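Local structure of alpha-fucosidase (Bifidobacterium bifidum, 2EAB) at residues S391-S395 / P443-Y447; D418-N422 / A483-A489; M421-Q426 / A507-I511. The protein probably releases alpha-1,2-linked L-fucose from glycans by hydrolysis, this chain being the catalytic region of a longer membrane-anchored, calcium-binding protein. All coordinates share one frame; numbering follows the deposited sequence.

Contact 1: residues S391-S395 / P443-Y447; sequences SQLPS and PLIEY. With CA (calcium ion), chain C.
Gln392 O is reached by two waters, water 2 at 2.7 Å from Gln392 O and water 3 at 2.9 Å. Water 3 also lies 2.8 Å from Pro443 O, so it ties the loop to helix 442-450. Pro443 O takes the usual helical bond from Tyr447 N as well. Water 2 goes on to Glu446 OE2, and water 1 lies between Ser391 O and Glu446 OE1. Both carboxylate oxygens of Glu446 thus probably reach the loop backbone through water.

Beside the waters the contact is made by apolar side chains. Pro394 sets its ring across Tyr447 at about a right angle to that side chain, with CD 3.6 Å from Tyr447 CD1 and CG 3.7 Å from Tyr447 CG. Tyr447 carries its ring anti to the backbone N (chi1 -174°), which brings it against the loop. Leu393 CD2 meets the same ring at its edge, 4.1 Å from Tyr447 CD1. Pro443 CB packs on the Leu393 carbonyl, whose O binds calcium at 2.7 Å together with Glu77 and Ser386 O. With an alanine in place of Pro394, CG and CD would be missing, which would probably open a gap beside Tyr447 and make the calcium-binding carbonyl less firmly placed.

Ser391 OG bonds to Gly57 O and Gln392 N to Glu77, which ties the loop to the N-terminal region. Tyr447 OH probably bonds to Thr488 O, the helix's tie to segment 483-489. Leu393 and Pro394 also rest on Phe419 of strand 419-420, while Leu444 turns to helix 507-520.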
loop_
_atom_site.group_PDB
_atom_site.type_symbol
_atom_site.label_atom_id
_atom_site.label_comp_id
_atom_site.label_asym_id
_atom_site.label_seq_id
_atom_site.Cartn_x
_atom_site.Cartn_y
_atom_site.Cartn_z
ATOM N N SER A 391 3.624 -7.795 11.715
ATOM C CA SER A 391 4.597 -7.865 10.624
ATOM C C SER A 391 5.810 -7.031 10.975
ATOM O O SER A 391 5.690 -5.958 11.582
ATOM C CB SER A 391 4.009 -7.322 9.323
ATOM O OG SER A 391 3.014 -8.179 8.802
ATOM N N GLN A 392 6.980 -7.512 10.583
ATOM C CA GLN A 392 8.186 -6.725 10.781
ATOM C C GLN A 392 8.339 -5.613 9.752
ATOM O O GLN A 392 8.985 -4.609 10.032
ATOM C CB GLN A 392 9.422 -7.618 10.790
ATOM C CG GLN A 392 9.425 -8.615 11.932
ATOM C CD GLN A 392 10.791 -9.191 12.177
ATOM O OE1 GLN A 392 11.664 -8.523 12.720
ATOM N NE2 GLN A 392 10.989 -10.438 11.770
ATOM N N LEU A 393 7.750 -5.799 8.572
ATOM C CA LEU A 393 7.856 -4.844 7.476
ATOM C C LEU A 393 6.486 -4.611 6.851
ATOM O O LEU A 393 5.636 -5.500 6.876
ATOM C CB LEU A 393 8.847 -5.351 6.419
ATOM C CG LEU A 393 10.313 -5.363 6.873
ATOM C CD1 LEU A 393 11.182 -6.169 5.924
ATOM C CD2 LEU A 393 10.866 -3.956 7.055
ATOM N N PRO A 394 6.270 -3.414 6.276
ATOM C CA PRO A 394 5.009 -3.177 5.590
ATOM C C PRO A 394 4.990 -3.977 4.295
ATOM O O PRO A 394 6.007 -4.587 3.912
ATOM C CB PRO A 394 5.042 -1.671 5.306
ATOM C CG PRO A 394 6.474 -1.310 5.294
ATOM C CD PRO A 394 7.177 -2.255 6.208
ATOM N N SER A 395 3.847 -3.978 3.620
ATOM C CA SER A 395 3.775 -4.560 2.292
ATOM C C SER A 395 4.766 -3.860 1.356
ATOM O O SER A 395 4.911 -2.638 1.392
ATOM C CB SER A 395 2.356 -4.436 1.751
ATOM O OG SER A 395 1.895 -3.109 1.903
ATOM N N PRO A 443 2.680 -1.835 10.774
ATOM C CA PRO A 443 4.038 -1.969 10.228
ATOM C C PRO A 443 4.498 -0.781 9.377
ATOM O O PRO A 443 5.698 -0.531 9.301
ATOM C CB PRO A 443 3.975 -3.260 9.401
ATOM C CG PRO A 443 2.540 -3.490 9.149
ATOM C CD PRO A 443 1.809 -2.942 10.338
ATOM N N LEU A 444 3.580 -0.062 8.730
ATOM C CA LEU A 444 3.979 1.161 8.034
ATOM C C LEU A 444 4.441 2.227 9.024
ATOM O O LEU A 444 5.446 2.895 8.794
ATOM C CB LEU A 444 2.866 1.722 7.141
ATOM C CG LEU A 444 3.284 2.978 6.366
ATOM C CD1 LEU A 444 4.370 2.645 5.335
ATOM C CD2 LEU A 444 2.085 3.643 5.718
ATOM N N ILE A 445 3.709 2.400 10.121
ATOM C CA ILE A 445 4.096 3.395 11.114
ATOM C C ILE A 445 5.486 3.072 11.660
ATOM O O ILE A 445 6.350 3.949 11.731
ATOM C CB ILE A 445 3.072 3.513 12.269
ATOM C CG1 ILE A 445 1.663 3.760 11.716
ATOM C CG2 ILE A 445 3.478 4.631 13.231
ATOM C CD1 ILE A 445 0.571 3.758 12.765
ATOM N N GLU A 446 5.698 1.811 12.027
ATOM C CA GLU A 446 7.009 1.383 12.499
ATOM C C GLU A 446 8.103 1.561 11.441
ATOM O O GLU A 446 9.227 1.935 11.764
ATOM C CB GLU A 446 6.976 -0.060 13.000
ATOM C CG GLU A 446 8.294 -0.454 13.668
ATOM C CD GLU A 446 8.368 -1.893 14.135
ATOM O OE1 GLU A 446 7.324 -2.563 14.247
ATOM O OE2 GLU A 446 9.499 -2.358 14.395
ATOM N N TYR A 447 7.762 1.321 10.178
ATOM C CA TYR A 447 8.716 1.494 9.082
ATOM C C TYR A 447 9.155 2.951 8.948
ATOM O O TYR A 447 10.336 3.238 8.758
ATOM C CB TYR A 447 8.104 1.006 7.769
ATOM C CG TYR A 447 9.081 1.022 6.617
ATOM C CD1 TYR A 447 10.023 0.006 6.471
ATOM C CD2 TYR A 447 9.072 2.061 5.687
ATOM C CE1 TYR A 447 10.931 0.014 5.426
ATOM C CE2 TYR A 447 9.984 2.084 4.640
ATOM C CZ TYR A 447 10.905 1.055 4.512
ATOM O OH TYR A 447 11.807 1.096 3.470
HETATM CA CA CA C . 4.980 -7.773 5.598
HETATM O O HOH W 1 6.616 -3.475 11.805
HETATM O O HOH W 2 10.067 -4.293 12.473
HETATM O O HOH W 3 8.059 -1.910 9.693
#

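Contact 2: residues D418-N422 / A483-A489; sequences DFHMN and AHTENTA. With EDO (1,2-ethanediol), chain D.
Residues 419-420 and 486-487 form a two-stranded antiparallel ladder, in which Phe419 and Asn487 are the hydrogen-bonded pair (Asn487 N to Phe419 O 2.9 Å, Phe419 N to Asn487 O 3.3 Å) and His420 and Glu486 the non-hydrogen-bonded pair.

On one face Phe419 CB packs on Asn487 CB, 4.0 Å away, and Ala489 N lies near the ring plane of Phe419 at its edge. On the other face His420 and Glu486 run side by side, ring and carboxylate planes 73° apart.

Beyond the strand end Met421 N adds a straight bond to Thr485 O, 2.8 Å with 165° at the hydrogen. Met421 bends at chi3 (75°), which carries CE to Ala483 CB at 4.1 Å. Thr485 CG2 approaches the imidazole of His420 at ND1, 3.6 Å away. Thr485 OG1 bonds to Ser504 OG, and water 6 links this hydroxyl to Asn422 ND2.

Glu486 OE1 is bonded to Gln133. Its OE2 stands 4.5 Å from Asp418 OD2, and water 5 donates to both oxygens. Water 4 donates to Asp418 OD2 at 2.6 Å and also to Asn487 O. These waters probably ease the closeness of the two acids.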
loop_
_atom_site.group_PDB
_atom_site.type_symbol
_atom_site.label_atom_id
_atom_site.label_comp_id
_atom_site.label_asym_id
_atom_site.label_seq_id
_atom_site.Cartn_x
_atom_site.Cartn_y
_atom_site.Cartn_z
ATOM N N ASP A 418 10.684 -3.683 -3.881
ATOM C CA ASP A 418 11.140 -2.890 -2.748
ATOM C C ASP A 418 10.035 -2.034 -2.117
ATOM O O ASP A 418 8.839 -2.276 -2.323
ATOM C CB ASP A 418 12.387 -2.060 -3.145
ATOM C CG ASP A 418 12.080 -0.928 -4.124
ATOM O OD1 ASP A 418 10.892 -0.706 -4.417
ATOM O OD2 ASP A 418 13.025 -0.248 -4.584
ATOM N N PHE A 419 10.451 -1.058 -1.318
ATOM C CA PHE A 419 9.555 -0.045 -0.772
ATOM C C PHE A 419 9.746 1.205 -1.625
ATOM O O PHE A 419 10.746 1.916 -1.494
ATOM C CB PHE A 419 9.849 0.175 0.716
ATOM C CG PHE A 419 9.776 -1.095 1.514
ATOM C CD1 PHE A 419 10.938 -1.733 1.936
ATOM C CD2 PHE A 419 8.543 -1.692 1.785
ATOM C CE1 PHE A 419 10.876 -2.927 2.646
ATOM C CE2 PHE A 419 8.475 -2.889 2.500
ATOM C CZ PHE A 419 9.647 -3.507 2.929
ATOM N N HIS A 420 8.803 1.437 -2.540
ATOM C CA HIS A 420 8.899 2.526 -3.511
ATOM C C HIS A 420 8.022 3.656 -3.009
ATOM O O HIS A 420 6.792 3.594 -3.120
ATOM C CB HIS A 420 8.446 2.080 -4.909
ATOM C CG HIS A 420 9.546 2.062 -5.922
ATOM N ND1 HIS A 420 9.649 2.966 -6.960
ATOM C CD2 HIS A 420 10.608 1.236 -6.041
ATOM C CE1 HIS A 420 10.725 2.686 -7.674
ATOM N NE2 HIS A 420 11.329 1.644 -7.133
ATOM N N MET A 421 8.653 4.680 -2.451
ATOM C CA MET A 421 7.966 5.609 -1.562
ATOM C C MET A 421 7.594 6.935 -2.223
ATOM O O MET A 421 7.445 7.950 -1.548
ATOM C CB MET A 421 8.808 5.811 -0.294
ATOM C CG MET A 421 8.014 6.189 0.946
ATOM S SD MET A 421 8.997 6.039 2.442
ATOM C CE MET A 421 10.044 7.487 2.297
ATOM N N ASN A 422 7.402 6.921 -3.538
ATOM C CA ASN A 422 6.927 8.113 -4.239
ATOM C C ASN A 422 5.672 7.824 -5.068
ATOM O O ASN A 422 5.516 8.329 -6.179
ATOM C CB ASN A 422 8.044 8.756 -5.076
ATOM C CG ASN A 422 7.881 10.269 -5.222
ATOM O OD1 ASN A 422 7.118 10.908 -4.495
ATOM N ND2 ASN A 422 8.611 10.849 -6.166
ATOM N N ALA A 483 14.609 10.883 3.308
ATOM C CA ALA A 483 14.612 9.654 2.522
ATOM C C ALA A 483 13.975 9.961 1.177
ATOM O O ALA A 483 13.330 11.000 1.006
ATOM C CB ALA A 483 13.882 8.530 3.235
ATOM N N HIS A 484 14.142 9.040 0.235
ATOM C CA HIS A 484 13.790 9.299 -1.146
ATOM C C HIS A 484 12.839 8.223 -1.694
ATOM O O HIS A 484 11.964 7.762 -0.960
ATOM C CB HIS A 484 15.086 9.509 -1.926
ATOM C CG HIS A 484 15.767 10.789 -1.570
ATOM N ND1 HIS A 484 16.665 10.932 -0.529
ATOM C CD2 HIS A 484 15.617 12.019 -2.107
ATOM C CE1 HIS A 484 17.053 12.197 -0.463
ATOM N NE2 HIS A 484 16.434 12.872 -1.415
ATOM N N THR A 485 12.952 7.865 -2.974
ATOM C CA THR A 485 12.009 6.922 -3.582
ATOM C C THR A 485 12.318 5.469 -3.221
ATOM O O THR A 485 11.493 4.772 -2.629
ATOM C CB THR A 485 11.935 7.085 -5.121
ATOM O OG1 THR A 485 11.369 8.362 -5.441
ATOM C CG2 THR A 485 11.070 6.001 -5.738
ATOM N N GLU A 486 13.501 5.007 -3.610
ATOM C CA GLU A 486 13.853 3.606 -3.437
ATOM C C GLU A 486 14.336 3.360 -2.021
ATOM O O GLU A 486 15.378 3.872 -1.619
ATOM C CB GLU A 486 14.933 3.189 -4.429
ATOM C CG GLU A 486 14.538 3.350 -5.879
ATOM C CD GLU A 486 15.520 2.674 -6.801
ATOM O OE1 GLU A 486 16.735 2.678 -6.497
ATOM O OE2 GLU A 486 15.079 2.136 -7.841
ATOM N N ASN A 487 13.563 2.570 -1.282
ATOM C CA ASN A 487 13.851 2.227 0.098
ATOM C C ASN A 487 13.897 0.717 0.274
ATOM O O ASN A 487 13.476 -0.040 -0.610
ATOM C CB ASN A 487 12.830 2.897 1.018
ATOM C CG ASN A 487 13.159 4.353 1.261
ATOM O OD1 ASN A 487 13.921 4.675 2.172
ATOM N ND2 ASN A 487 12.622 5.238 0.429
ATOM N N THR A 488 14.450 0.279 1.401
ATOM C CA THR A 488 14.705 -1.143 1.613
ATOM C C THR A 488 14.406 -1.520 3.064
ATOM O O THR A 488 13.868 -0.718 3.828
ATOM C CB THR A 488 16.173 -1.510 1.306
ATOM O OG1 THR A 488 17.008 -0.950 2.322
ATOM C CG2 THR A 488 16.607 -1.028 -0.075
ATOM N N ALA A 489 14.787 -2.733 3.445
ATOM C CA ALA A 489 14.698 -3.183 4.830
ATOM C C ALA A 489 15.796 -2.589 5.727
ATOM O O ALA A 489 15.765 -2.786 6.944
ATOM C CB ALA A 489 14.738 -4.705 4.885
HETATM C C1 EDO D . 4.003 11.186 -7.794
HETATM O O1 EDO D . 3.703 11.139 -9.278
HETATM C C2 EDO D . 5.577 11.106 -7.686
HETATM O O2 EDO D . 6.013 9.731 -8.100
HETATM O O HOH W 4 15.220 -0.364 -3.133
HETATM O O HOH W 5 14.130 -0.508 -7.249
HETATM O O HOH W 6 10.811 9.768 -7.800
#

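Contact 3: residues M421-Q426 / A507-I511; sequences MNVNLQ and AVPWI. With EDO (1,2-ethanediol), chain D.
Ala507 starts the packing by pressing its methyl onto the backbone of Met421. Its CB lies 3.1 Å from Met421 O, a tight fit. The same Met421 O accepts a bond from Gln426 NE2, 2.8 Å long and close to straight at 165°. The amide nitrogen stands well above the carbonyl plane, and the oxygen lies nearly in the plane of the Gln426 amide. Gln426 OE1, at the other end of that amide, takes a weak bond from Val423 N, the residue at the N-cap of helix 424-428. Together they probably fix the rotation of the amide.

Val508 turns mostly away. Its CG2 still touches Met421 CE at 4.0 Å.

Two helix starts meet here, the first turn of helix 424-428 and that of helix 507-520. Both belong to the catalytic region of glycoside hydrolase family 95, an (alpha/alpha)6 barrel of the six-hairpin type.

Trp510 carries the largest share of the contact. Its CG is anti to the backbone N (chi1 -164°), and this swings the indole across Gln426. Gln426 CG makes a CH-pi contact over the five-membered ring, 3.5 Å from its centroid and 6° off the normal. Val423 lies alongside the far end, with CB 3.6 Å from Trp510 CH2. Asn422 OD1, which is bonded to Tyr578 OH, comes in at the indole edge, 3.4 Å from Trp510 CE3. The Asn422 amide and the indole plane stand nearly perpendicular. A bound 1,2-ethanediol, probably from the crystallisation liquor, also sits at the indole edge.

Ile511 meets Met421, Leu425 and Gln426. Its CG2 lies 3.9 Å from Met421 SD. Its CD1 reaches both Gln426 CG and Leu425 CG, and Leu444 of helix 442-450 also touches it.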
loop_
_atom_site.group_PDB
_atom_site.type_symbol
_atom_site.label_atom_id
_atom_site.label_comp_id
_atom_site.label_asym_id
_atom_site.label_seq_id
_atom_site.Cartn_x
_atom_site.Cartn_y
_atom_site.Cartn_z
ATOM N N MET A 421 8.653 4.680 -2.451
ATOM C CA MET A 421 7.966 5.609 -1.562
ATOM C C MET A 421 7.594 6.935 -2.223
ATOM O O MET A 421 7.445 7.950 -1.548
ATOM C CB MET A 421 8.808 5.811 -0.294
ATOM C CG MET A 421 8.014 6.189 0.946
ATOM S SD MET A 421 8.997 6.039 2.442
ATOM C CE MET A 421 10.044 7.487 2.297
ATOM N N ASN A 422 7.402 6.921 -3.538
ATOM C CA ASN A 422 6.927 8.113 -4.239
ATOM C C ASN A 422 5.672 7.824 -5.068
ATOM O O ASN A 422 5.516 8.329 -6.179
ATOM C CB ASN A 422 8.044 8.756 -5.076
ATOM C CG ASN A 422 7.881 10.269 -5.222
ATOM O OD1 ASN A 422 7.118 10.908 -4.495
ATOM N ND2 ASN A 422 8.611 10.849 -6.166
ATOM N N VAL A 423 4.821 6.968 -4.495
ATOM C CA VAL A 423 3.410 6.707 -4.845
ATOM C C VAL A 423 3.016 5.282 -4.460
ATOM O O VAL A 423 1.884 5.047 -4.038
ATOM C CB VAL A 423 3.001 7.007 -6.328
ATOM C CG1 VAL A 423 3.654 6.038 -7.315
ATOM C CG2 VAL A 423 1.474 6.979 -6.485
ATOM N N ASN A 424 3.942 4.339 -4.608
ATOM C CA ASN A 424 3.575 2.927 -4.536
ATOM C C ASN A 424 3.284 2.464 -3.118
ATOM O O ASN A 424 2.222 1.902 -2.852
ATOM C CB ASN A 424 4.649 2.045 -5.167
ATOM C CG ASN A 424 4.992 2.461 -6.581
ATOM O OD1 ASN A 424 4.394 1.980 -7.554
ATOM N ND2 ASN A 424 5.926 3.374 -6.708
ATOM N N LEU A 425 4.216 2.721 -2.208
ATOM C CA LEU A 425 4.005 2.364 -0.810
ATOM C C LEU A 425 2.814 3.126 -0.228
ATOM O O LEU A 425 2.037 2.577 0.561
ATOM C CB LEU A 425 5.276 2.604 0.010
ATOM C CG LEU A 425 5.232 2.134 1.466
ATOM C CD1 LEU A 425 4.995 0.629 1.565
ATOM C CD2 LEU A 425 6.494 2.538 2.205
ATOM N N GLN A 426 2.672 4.387 -0.631
ATOM C CA GLN A 426 1.512 5.186 -0.254
ATOM C C GLN A 426 0.223 4.477 -0.665
ATOM O O GLN A 426 -0.703 4.340 0.139
ATOM C CB GLN A 426 1.575 6.569 -0.904
ATOM C CG GLN A 426 2.608 7.522 -0.299
ATOM C CD GLN A 426 4.032 7.335 -0.810
ATOM O OE1 GLN A 426 4.311 6.496 -1.680
ATOM N NE2 GLN A 426 4.945 8.137 -0.271
ATOM N N ALA A 507 9.009 12.541 -0.553
ATOM C CA ALA A 507 8.519 11.197 -0.270
ATOM C C ALA A 507 8.220 11.010 1.219
ATOM O O ALA A 507 7.278 10.293 1.580
ATOM C CB ALA A 507 9.529 10.164 -0.732
ATOM N N VAL A 508 9.028 11.627 2.082
ATOM C CA VAL A 508 8.811 11.505 3.527
ATOM C C VAL A 508 7.552 12.262 3.984
ATOM O O VAL A 508 6.660 11.649 4.565
ATOM C CB VAL A 508 10.080 11.844 4.358
ATOM C CG1 VAL A 508 9.767 11.823 5.847
ATOM C CG2 VAL A 508 11.190 10.858 4.035
ATOM N N PRO A 509 7.439 13.575 3.680
ATOM C CA PRO A 509 6.126 14.211 3.843
ATOM C C PRO A 509 4.961 13.353 3.326
ATOM O O PRO A 509 3.971 13.168 4.032
ATOM C CB PRO A 509 6.276 15.509 3.040
ATOM C CG PRO A 509 7.720 15.877 3.236
ATOM C CD PRO A 509 8.469 14.554 3.268
ATOM N N TRP A 510 5.074 12.812 2.119
ATOM C CA TRP A 510 3.974 12.041 1.557
ATOM C C TRP A 510 3.620 10.805 2.393
ATOM O O TRP A 510 2.457 10.619 2.755
ATOM C CB TRP A 510 4.273 11.650 0.118
ATOM C CG TRP A 510 3.074 11.194 -0.663
ATOM C CD1 TRP A 510 1.795 10.999 -0.206
ATOM C CD2 TRP A 510 3.061 10.858 -2.043
ATOM N NE1 TRP A 510 0.988 10.575 -1.231
ATOM C CE2 TRP A 510 1.745 10.468 -2.370
ATOM C CE3 TRP A 510 4.044 10.845 -3.043
ATOM C CZ2 TRP A 510 1.381 10.084 -3.664
ATOM C CZ3 TRP A 510 3.686 10.470 -4.326
ATOM C CH2 TRP A 510 2.367 10.086 -4.624
ATOM N N ILE A 511 4.604 9.963 2.702
ATOM C CA ILE A 511 4.306 8.774 3.500
ATOM C C ILE A 511 3.802 9.151 4.899
ATOM O O ILE A 511 3.021 8.413 5.492
ATOM C CB ILE A 511 5.501 7.780 3.551
ATOM C CG1 ILE A 511 5.019 6.358 3.863
ATOM C CG2 ILE A 511 6.575 8.240 4.536
ATOM C CD1 ILE A 511 4.176 5.730 2.754
HETATM C C1 EDO D . 4.003 11.186 -7.794
HETATM O O1 EDO D . 3.703 11.139 -9.278
HETATM C C2 EDO D . 5.577 11.106 -7.686
HETATM O O2 EDO D . 6.013 9.731 -8.100
#

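How the contacts relate
All three contacts are buried in the catalytic region, and none is a surface contact. Contacts 2 and 3 share Met421 and Asn422, and His420 O of the ladder probably accepts a bond from Leu425 N in the following helix. Contact 1 joins them from the calcium side. Tyr447 OH touches the Phe419 ring of contact 2, while Leu444 packs against Leu425 and Ile511 of contact 3. The chemistry changes with place. Contact 1 combines waters and a metal-bound carbonyl at the border with the N-terminal part. Contact 2 combines backbone bonds between strands with acids bridged by water. Contact 3 is mainly apolar and aromatic packing between helices.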